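Local structure of mevalonate diphosphate decarboxylase (Legionella pneumophila, 3LTO) at residues L26-T35 / R152-G163; L39-K47 / S112-A121. The protein probably catalyses the ATP-dependent decarboxylation of mevalonate diphosphate, a step of isoprenoid biosynthesis. All coordinates share one frame; numbering follows the deposited sequence.

Contact 1: residues L26-T35 / R152-G163. With SO4 (sulfate ion), chain C.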
# COMPACT_ATOMS: atom_id res chain seq x y z
N LEU A 26 -1.18 8.26 -2.36
CA LEU A 26 -2.01 7.27 -1.68
C LEU A 26 -3.33 7.93 -1.28
O LEU A 26 -3.36 9.12 -0.96
CB LEU A 26 -1.29 6.76 -0.43
CG LEU A 26 0.04 6.03 -0.65
CD1 LEU A 26 0.82 5.96 0.66
CD2 LEU A 26 -0.24 4.64 -1.19
N PRO A 27 -4.44 7.18 -1.31
CA PRO A 27 -5.74 7.76 -0.95
C PRO A 27 -5.81 8.13 0.53
O PRO A 27 -5.26 7.42 1.37
CB PRO A 27 -6.73 6.64 -1.31
CG PRO A 27 -5.91 5.39 -1.06
CD PRO A 27 -4.57 5.75 -1.66
N ASP A 28 -6.46 9.24 0.84
CA ASP A 28 -6.57 9.68 2.22
C ASP A 28 -7.44 8.71 3.01
O ASP A 28 -7.30 8.56 4.22
CB ASP A 28 -7.12 11.10 2.29
CG ASP A 28 -6.05 12.14 2.03
OD1 ASP A 28 -4.99 11.80 1.46
OD2 ASP A 28 -6.27 13.32 2.37
N ASN A 29 -8.36 8.05 2.31
CA ASN A 29 -9.18 7.06 2.98
C ASN A 29 -9.46 5.92 2.04
O ASN A 29 -9.34 6.05 0.82
CB ASN A 29 -10.49 7.66 3.54
CG ASN A 29 -11.35 8.30 2.47
OD1 ASN A 29 -11.36 9.52 2.31
ND2 ASN A 29 -12.10 7.47 1.74
N SER A 30 -9.81 4.78 2.61
CA SER A 30 -10.12 3.61 1.82
C SER A 30 -11.42 3.84 1.07
O SER A 30 -12.17 4.79 1.36
CB SER A 30 -10.25 2.38 2.72
OG SER A 30 -9.04 2.12 3.39
N SER A 31 -11.69 2.97 0.11
CA SER A 31 -12.91 3.03 -0.67
C SER A 31 -13.40 1.61 -0.95
O SER A 31 -12.59 0.68 -1.07
CB SER A 31 -12.68 3.80 -1.98
OG SER A 31 -11.65 3.22 -2.77
N LEU A 32 -14.71 1.44 -1.03
CA LEU A 32 -15.34 0.15 -1.28
C LEU A 32 -16.38 0.28 -2.40
O LEU A 32 -17.27 1.14 -2.33
CB LEU A 32 -16.04 -0.35 -0.01
CG LEU A 32 -16.86 -1.64 -0.16
CD1 LEU A 32 -15.93 -2.83 -0.09
CD2 LEU A 32 -17.87 -1.72 0.95
N SER A 33 -16.28 -0.57 -3.42
CA SER A 33 -17.22 -0.48 -4.53
C SER A 33 -17.73 -1.83 -5.01
O SER A 33 -17.12 -2.87 -4.76
CB SER A 33 -16.57 0.26 -5.70
OG SER A 33 -15.42 -0.43 -6.16
N TYR A 34 -18.86 -1.79 -5.71
CA TYR A 34 -19.46 -2.99 -6.28
C TYR A 34 -19.08 -2.99 -7.75
O TYR A 34 -19.19 -1.96 -8.42
CB TYR A 34 -20.98 -2.94 -6.15
CG TYR A 34 -21.66 -4.20 -6.65
CD1 TYR A 34 -21.38 -5.44 -6.07
CD2 TYR A 34 -22.55 -4.16 -7.73
CE1 TYR A 34 -21.97 -6.61 -6.55
CE2 TYR A 34 -23.14 -5.33 -8.21
CZ TYR A 34 -22.85 -6.54 -7.62
OH TYR A 34 -23.42 -7.70 -8.09
N THR A 35 -18.64 -4.13 -8.27
CA THR A 35 -18.26 -4.19 -9.67
C THR A 35 -19.49 -4.47 -10.53
O THR A 35 -20.14 -5.50 -10.40
CB THR A 35 -17.17 -5.28 -9.89
OG1 THR A 35 -16.07 -5.04 -8.99
CG2 THR A 35 -16.63 -5.22 -11.32
N ARG A 152 -10.17 -0.21 -8.94
CA ARG A 152 -11.19 -1.05 -8.32
C ARG A 152 -11.93 -1.92 -9.33
O ARG A 152 -12.63 -2.87 -8.94
CB ARG A 152 -12.21 -0.20 -7.58
CG ARG A 152 -11.75 0.31 -6.25
CD ARG A 152 -12.92 0.86 -5.48
NE ARG A 152 -12.85 2.30 -5.34
CZ ARG A 152 -13.53 3.18 -6.07
NH1 ARG A 152 -14.35 2.77 -7.01
NH2 ARG A 152 -13.38 4.47 -5.83
N SER A 153 -11.80 -1.61 -10.61
CA SER A 153 -12.49 -2.39 -11.63
C SER A 153 -11.81 -3.71 -11.99
O SER A 153 -12.36 -4.51 -12.73
CB SER A 153 -12.69 -1.55 -12.90
OG SER A 153 -13.68 -0.56 -12.69
N PHE A 154 -10.61 -3.92 -11.43
CA PHE A 154 -9.84 -5.14 -11.67
C PHE A 154 -10.23 -6.28 -10.73
O PHE A 154 -9.63 -7.36 -10.77
CB PHE A 154 -8.34 -4.84 -11.51
CG PHE A 154 -7.77 -4.03 -12.64
CD1 PHE A 154 -7.20 -4.66 -13.74
CD2 PHE A 154 -7.88 -2.64 -12.65
CE1 PHE A 154 -6.75 -3.92 -14.83
CE2 PHE A 154 -7.43 -1.89 -13.74
CZ PHE A 154 -6.87 -2.53 -14.83
N TYR A 155 -11.22 -6.04 -9.88
CA TYR A 155 -11.67 -7.05 -8.93
C TYR A 155 -13.18 -7.10 -8.91
O TYR A 155 -13.84 -6.12 -9.25
CB TYR A 155 -11.13 -6.71 -7.53
CG TYR A 155 -9.63 -6.47 -7.53
CD1 TYR A 155 -8.74 -7.53 -7.40
CD2 TYR A 155 -9.11 -5.19 -7.74
CE1 TYR A 155 -7.37 -7.33 -7.48
CE2 TYR A 155 -7.73 -4.98 -7.81
CZ TYR A 155 -6.87 -6.06 -7.69
OH TYR A 155 -5.51 -5.87 -7.80
N ALA A 156 -13.73 -8.24 -8.50
CA ALA A 156 -15.17 -8.45 -8.43
C ALA A 156 -15.46 -9.63 -7.50
O ALA A 156 -14.60 -10.49 -7.30
CB ALA A 156 -15.72 -8.74 -9.82
N PRO A 157 -16.67 -9.68 -6.91
CA PRO A 157 -17.74 -8.69 -7.09
C PRO A 157 -17.59 -7.42 -6.24
O PRO A 157 -18.27 -6.43 -6.49
CB PRO A 157 -19.00 -9.49 -6.75
CG PRO A 157 -18.51 -10.38 -5.66
CD PRO A 157 -17.19 -10.87 -6.21
N TRP A 158 -16.72 -7.46 -5.25
CA TRP A 158 -16.48 -6.29 -4.40
C TRP A 158 -15.00 -5.97 -4.35
O TRP A 158 -14.16 -6.87 -4.33
CB TRP A 158 -16.97 -6.52 -2.97
CG TRP A 158 -18.44 -6.73 -2.85
CD1 TRP A 158 -19.10 -7.92 -2.89
CD2 TRP A 158 -19.44 -5.71 -2.72
NE1 TRP A 158 -20.46 -7.70 -2.79
CE2 TRP A 158 -20.69 -6.36 -2.69
CE3 TRP A 158 -19.39 -4.31 -2.63
CZ2 TRP A 158 -21.90 -5.65 -2.57
CZ3 TRP A 158 -20.59 -3.61 -2.51
CH2 TRP A 158 -21.82 -4.29 -2.48
N ALA A 159 -14.67 -4.68 -4.33
CA ALA A 159 -13.27 -4.26 -4.28
C ALA A 159 -13.02 -3.30 -3.13
O ALA A 159 -13.75 -2.34 -2.94
CB ALA A 159 -12.88 -3.60 -5.59
N LEU A 160 -11.97 -3.57 -2.36
CA LEU A 160 -11.61 -2.70 -1.25
C LEU A 160 -10.23 -2.15 -1.54
O LEU A 160 -9.28 -2.90 -1.77
CB LEU A 160 -11.59 -3.47 0.07
CG LEU A 160 -11.15 -2.64 1.28
CD1 LEU A 160 -12.17 -1.55 1.55
CD2 LEU A 160 -11.00 -3.53 2.51
N TRP A 161 -10.13 -0.82 -1.54
CA TRP A 161 -8.88 -0.13 -1.80
C TRP A 161 -8.44 0.57 -0.52
O TRP A 161 -9.15 1.43 0.01
CB TRP A 161 -9.12 0.88 -2.94
CG TRP A 161 -7.96 1.77 -3.31
CD1 TRP A 161 -6.65 1.61 -2.99
CD2 TRP A 161 -8.03 2.96 -4.11
NE1 TRP A 161 -5.89 2.62 -3.53
CE2 TRP A 161 -6.71 3.46 -4.23
CE3 TRP A 161 -9.07 3.65 -4.74
CZ2 TRP A 161 -6.41 4.63 -4.94
CZ3 TRP A 161 -8.78 4.81 -5.46
CH2 TRP A 161 -7.46 5.28 -5.55
N THR A 162 -7.29 0.16 -0.00
CA THR A 162 -6.74 0.75 1.21
C THR A 162 -5.26 0.98 0.96
O THR A 162 -4.55 0.05 0.58
CB THR A 162 -6.88 -0.20 2.42
OG1 THR A 162 -8.26 -0.34 2.76
CG2 THR A 162 -6.12 0.34 3.61
N GLY A 163 -4.80 2.20 1.17
CA GLY A 163 -3.39 2.49 0.94
C GLY A 163 -3.06 2.26 -0.52
O GLY A 163 -3.77 2.74 -1.41
S SO4 C . -15.19 7.16 -6.05
O1 SO4 C . -14.98 6.37 -4.83
O2 SO4 C . -14.65 6.41 -7.19
O3 SO4 C . -16.63 7.39 -6.23
O4 SO4 C . -14.50 8.46 -5.97
O HOH W 1 -6.44 4.43 2.71
O HOH W 2 -15.17 -2.86 -7.83

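Contact 2: residues L39-K47 / S112-A121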
# COMPACT_ATOMS: atom_id res chain seq x y z
N LEU A 39 -21.95 -3.37 -17.20
CA LEU A 39 -21.59 -2.11 -17.84
C LEU A 39 -20.11 -2.22 -18.17
O LEU A 39 -19.27 -2.36 -17.28
CB LEU A 39 -21.85 -0.93 -16.90
CG LEU A 39 -23.29 -0.73 -16.39
CD1 LEU A 39 -23.35 0.49 -15.48
CD2 LEU A 39 -24.25 -0.56 -17.57
N LEU A 40 -19.79 -2.18 -19.46
CA LEU A 40 -18.41 -2.35 -19.91
C LEU A 40 -17.88 -1.25 -20.83
O LEU A 40 -18.61 -0.66 -21.61
CB LEU A 40 -18.26 -3.69 -20.65
CG LEU A 40 -18.54 -5.02 -19.95
CD1 LEU A 40 -18.66 -6.14 -20.98
CD2 LEU A 40 -17.42 -5.33 -18.97
N SER A 41 -16.58 -1.00 -20.71
CA SER A 41 -15.91 -0.04 -21.56
C SER A 41 -14.99 -0.93 -22.39
O SER A 41 -14.53 -1.96 -21.90
CB SER A 41 -15.07 0.95 -20.75
OG SER A 41 -15.87 2.02 -20.29
N SER A 42 -14.75 -0.54 -23.63
CA SER A 42 -13.89 -1.33 -24.49
C SER A 42 -12.83 -0.46 -25.13
O SER A 42 -13.06 0.70 -25.43
CB SER A 42 -14.72 -2.01 -25.58
OG SER A 42 -15.60 -2.96 -25.02
N VAL A 43 -11.65 -1.04 -25.33
CA VAL A 43 -10.57 -0.31 -25.97
C VAL A 43 -9.89 -1.16 -27.01
O VAL A 43 -9.47 -2.28 -26.75
CB VAL A 43 -9.51 0.15 -24.95
CG1 VAL A 43 -8.32 0.76 -25.69
CG2 VAL A 43 -10.11 1.17 -24.00
N LYS A 44 -9.79 -0.62 -28.21
CA LYS A 44 -9.13 -1.32 -29.29
C LYS A 44 -7.88 -0.52 -29.62
O LYS A 44 -7.92 0.71 -29.69
CB LYS A 44 -10.05 -1.40 -30.51
CG LYS A 44 -9.41 -2.03 -31.75
CD LYS A 44 -10.42 -2.20 -32.86
CE LYS A 44 -9.79 -2.81 -34.11
NZ LYS A 44 -10.79 -2.98 -35.21
N LEU A 45 -6.77 -1.21 -29.80
CA LEU A 45 -5.54 -0.52 -30.15
C LEU A 45 -5.04 -1.03 -31.49
O LEU A 45 -5.03 -2.23 -31.74
CB LEU A 45 -4.45 -0.77 -29.10
CG LEU A 45 -4.64 -0.10 -27.75
CD1 LEU A 45 -3.50 -0.53 -26.82
CD2 LEU A 45 -4.64 1.42 -27.93
N GLU A 46 -4.64 -0.10 -32.35
CA GLU A 46 -4.10 -0.42 -33.65
C GLU A 46 -2.80 0.37 -33.74
O GLU A 46 -2.78 1.58 -33.49
CB GLU A 46 -5.04 0.02 -34.78
CG GLU A 46 -6.45 -0.54 -34.67
CD GLU A 46 -7.27 -0.32 -35.93
OE1 GLU A 46 -7.28 0.81 -36.46
OE2 GLU A 46 -7.91 -1.29 -36.40
N LYS A 47 -1.72 -0.31 -34.08
CA LYS A 47 -0.44 0.34 -34.19
C LYS A 47 -0.45 1.36 -35.34
O LYS A 47 -1.05 1.12 -36.38
CB LYS A 47 0.64 -0.72 -34.40
CG LYS A 47 2.05 -0.18 -34.42
CD LYS A 47 3.06 -1.28 -34.14
CE LYS A 47 2.95 -2.42 -35.14
NZ LYS A 47 3.95 -3.48 -34.81
N SER A 112 -13.98 2.57 -15.95
CA SER A 112 -13.89 1.40 -16.81
C SER A 112 -13.06 1.68 -18.06
O SER A 112 -12.39 0.78 -18.57
CB SER A 112 -15.29 0.90 -17.19
OG SER A 112 -16.07 1.91 -17.79
N SER A 113 -13.09 2.91 -18.55
CA SER A 113 -12.31 3.24 -19.74
C SER A 113 -10.81 3.06 -19.48
O SER A 113 -10.12 2.40 -20.26
CB SER A 113 -12.56 4.68 -20.17
OG SER A 113 -13.91 4.85 -20.59
N PHE A 114 -10.32 3.65 -18.39
CA PHE A 114 -8.91 3.55 -18.06
C PHE A 114 -8.50 2.11 -17.76
O PHE A 114 -7.40 1.68 -18.12
CB PHE A 114 -8.56 4.48 -16.88
CG PHE A 114 -8.39 5.93 -17.28
CD1 PHE A 114 -9.48 6.78 -17.37
CD2 PHE A 114 -7.13 6.43 -17.63
CE1 PHE A 114 -9.33 8.10 -17.79
CE2 PHE A 114 -6.97 7.74 -18.05
CZ PHE A 114 -8.07 8.58 -18.13
N ALA A 115 -9.38 1.34 -17.11
CA ALA A 115 -9.07 -0.06 -16.82
C ALA A 115 -8.92 -0.82 -18.14
O ALA A 115 -7.97 -1.59 -18.31
CB ALA A 115 -10.17 -0.70 -15.98
N ALA A 116 -9.84 -0.59 -19.07
CA ALA A 116 -9.81 -1.24 -20.40
C ALA A 116 -8.53 -0.86 -21.14
O ALA A 116 -7.87 -1.71 -21.72
CB ALA A 116 -11.03 -0.82 -21.22
N LEU A 117 -8.19 0.43 -21.13
CA LEU A 117 -6.98 0.88 -21.80
C LEU A 117 -5.76 0.19 -21.18
O LEU A 117 -4.86 -0.26 -21.89
CB LEU A 117 -6.82 2.40 -21.66
CG LEU A 117 -5.50 2.97 -22.22
CD1 LEU A 117 -5.30 2.51 -23.66
CD2 LEU A 117 -5.54 4.49 -22.16
N THR A 118 -5.73 0.11 -19.85
CA THR A 118 -4.61 -0.53 -19.18
C THR A 118 -4.47 -1.98 -19.62
O THR A 118 -3.38 -2.43 -19.96
CB THR A 118 -4.78 -0.50 -17.65
OG1 THR A 118 -4.84 0.86 -17.19
CG2 THR A 118 -3.60 -1.21 -16.99
N LYS A 119 -5.58 -2.71 -19.61
CA LYS A 119 -5.60 -4.11 -20.00
C LYS A 119 -5.19 -4.31 -21.46
O LYS A 119 -4.37 -5.18 -21.77
CB LYS A 119 -6.99 -4.71 -19.75
CG LYS A 119 -7.37 -4.66 -18.28
CD LYS A 119 -8.84 -4.96 -18.02
CE LYS A 119 -9.17 -6.44 -18.17
NZ LYS A 119 -10.54 -6.73 -17.65
N CYS A 120 -5.76 -3.51 -22.36
CA CYS A 120 -5.43 -3.64 -23.77
C CYS A 120 -3.96 -3.28 -24.05
O CYS A 120 -3.27 -4.00 -24.78
CB CYS A 120 -6.34 -2.75 -24.61
SG CYS A 120 -6.25 -3.07 -26.38
N ALA A 121 -3.48 -2.19 -23.46
CA ALA A 121 -2.09 -1.77 -23.68
C ALA A 121 -1.14 -2.80 -23.10
O ALA A 121 -0.08 -3.08 -23.67
CB ALA A 121 -1.84 -0.39 -23.05

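Contact 1: residues L26-T35 / R152-G163
Ser31 with Trp161 and Ser33 with Ala159 form hydrogen-bonded pairs between strands 31-35 and 158-162, which run antiparallel (164° between their segment axes). Trp161 N meets Ser31 O at 2.9 Å, and Thr35 N to Pro157 O carries the pairing to the cis-proline.

Aromatic packing covers the side of Leu32 and Tyr34. Tyr34 turns its edge, led by CD1, to the face of Trp158, with planes at 55° and CD1 3.5 Å from Trp158 CZ2. Its ring swings anti to the backbone N (chi1 -177°), while CB also sits over the six-membered ring of Trp158, in CH-pi contact. The polar ends bond onward, Tyr34 OH to Leu176 N and Trp158 NE1 to Tyr173 O. On the opposite face, Pro27 CG lies over the Trp161 indole, 4.0 Å from the centroid of its five-membered ring.

There, on the side of Ser31 and Ser33, polar groups gather around Arg152, next to that indole. Arg152 NE donates to Ser31 OG at 3.0 Å, the hydroxyl lying slightly out of the guanidinium plane, and NH2 gives a straight bond to sulfate O2 at 2.7 Å. A water joins Ser33 OG, Thr35 OG1 and Arg152 O.

The Ser31 bond is consistent with holding the arginine toward an anion also bound by Tyr16 N, Met17 N and Ser149 OG; though probably from the crystallisation liquor, this sulfate tentatively suggests a phosphate-binding pocket.

Contact 2: residues L39-K47 / S112-A121
Ser41, Val43 and Leu45 project from strand 40-47 onto helix 112-121, an alpha-on-beta packing in the N-terminal domain, whose sequence family belongs to the ribosomal protein S5-like clan. The short segment axes approach to 7.0 Å and make 37° with each other, so the helix runs in roughly the strand's direction. The alternation of the strand places every second residue on the helix side, and these meet chiefly helix positions 112, 113, 116, 117, 120 and 121.

The polar part lies near the start of the segments. Ser112 OG donates to Ser41 OG at 2.5 Å, a short hydroxyl-to-hydroxyl bond. Ser112 reaches it with OG held between its own backbone N and carbonyl carbon (chi1 55°). Ser41 OG is also hydrogen-bonded to Asn99 OD1 of the neighbouring strand 93-99, which gives this buried hydroxyl a second partner.

Beyond it the contact is apolar. Val43 divides its two methyls: CG2 settles on Ala116 CB at 3.5 Å, beside the backbone N of Leu117, while CG1 meets Leu117 CD1 at 4.0 Å. With CG1 anti to the backbone N (chi1 173°), CG1 is turned toward Leu117 and Cys120 and CG2 toward Ala116. Ala116 CB also touches Ser41 O, fitting the close approach of the axes.

Leu45 continues the packing further along, with CD2 nearest Leu117 CD1 at 4.5 Å. Leu117 and Ala121 also touch helix 71-87, which flanks this helix, through Phe76, His79 and Leu83. At the far end, Leu45 CG rests against Cys120 SG at 3.6 Å, and Leu45 CD1 reaches Ala121 CA at 3.7 Å.

Both contacts use the long, interrupted strand 31-47: contact 1 pairs its first part with strand 158-162, and contact 2 lays its later part on helix 110-129. In sequence, contact 2 is nested inside the loop that contact 1 closes, and their centres are 19 Å apart. They nevertheless touch directly through the turn preceding strand 158-162, where the Phe154 ring packs on the helix of contact 2, CE1 to Lys119 CG at 3.6 Å and CE2 to Ala115 CB at 3.7 Å. The sulfate is held on the contact 1 side, by Arg152; contact 2 joins sheet and helix within the same domain.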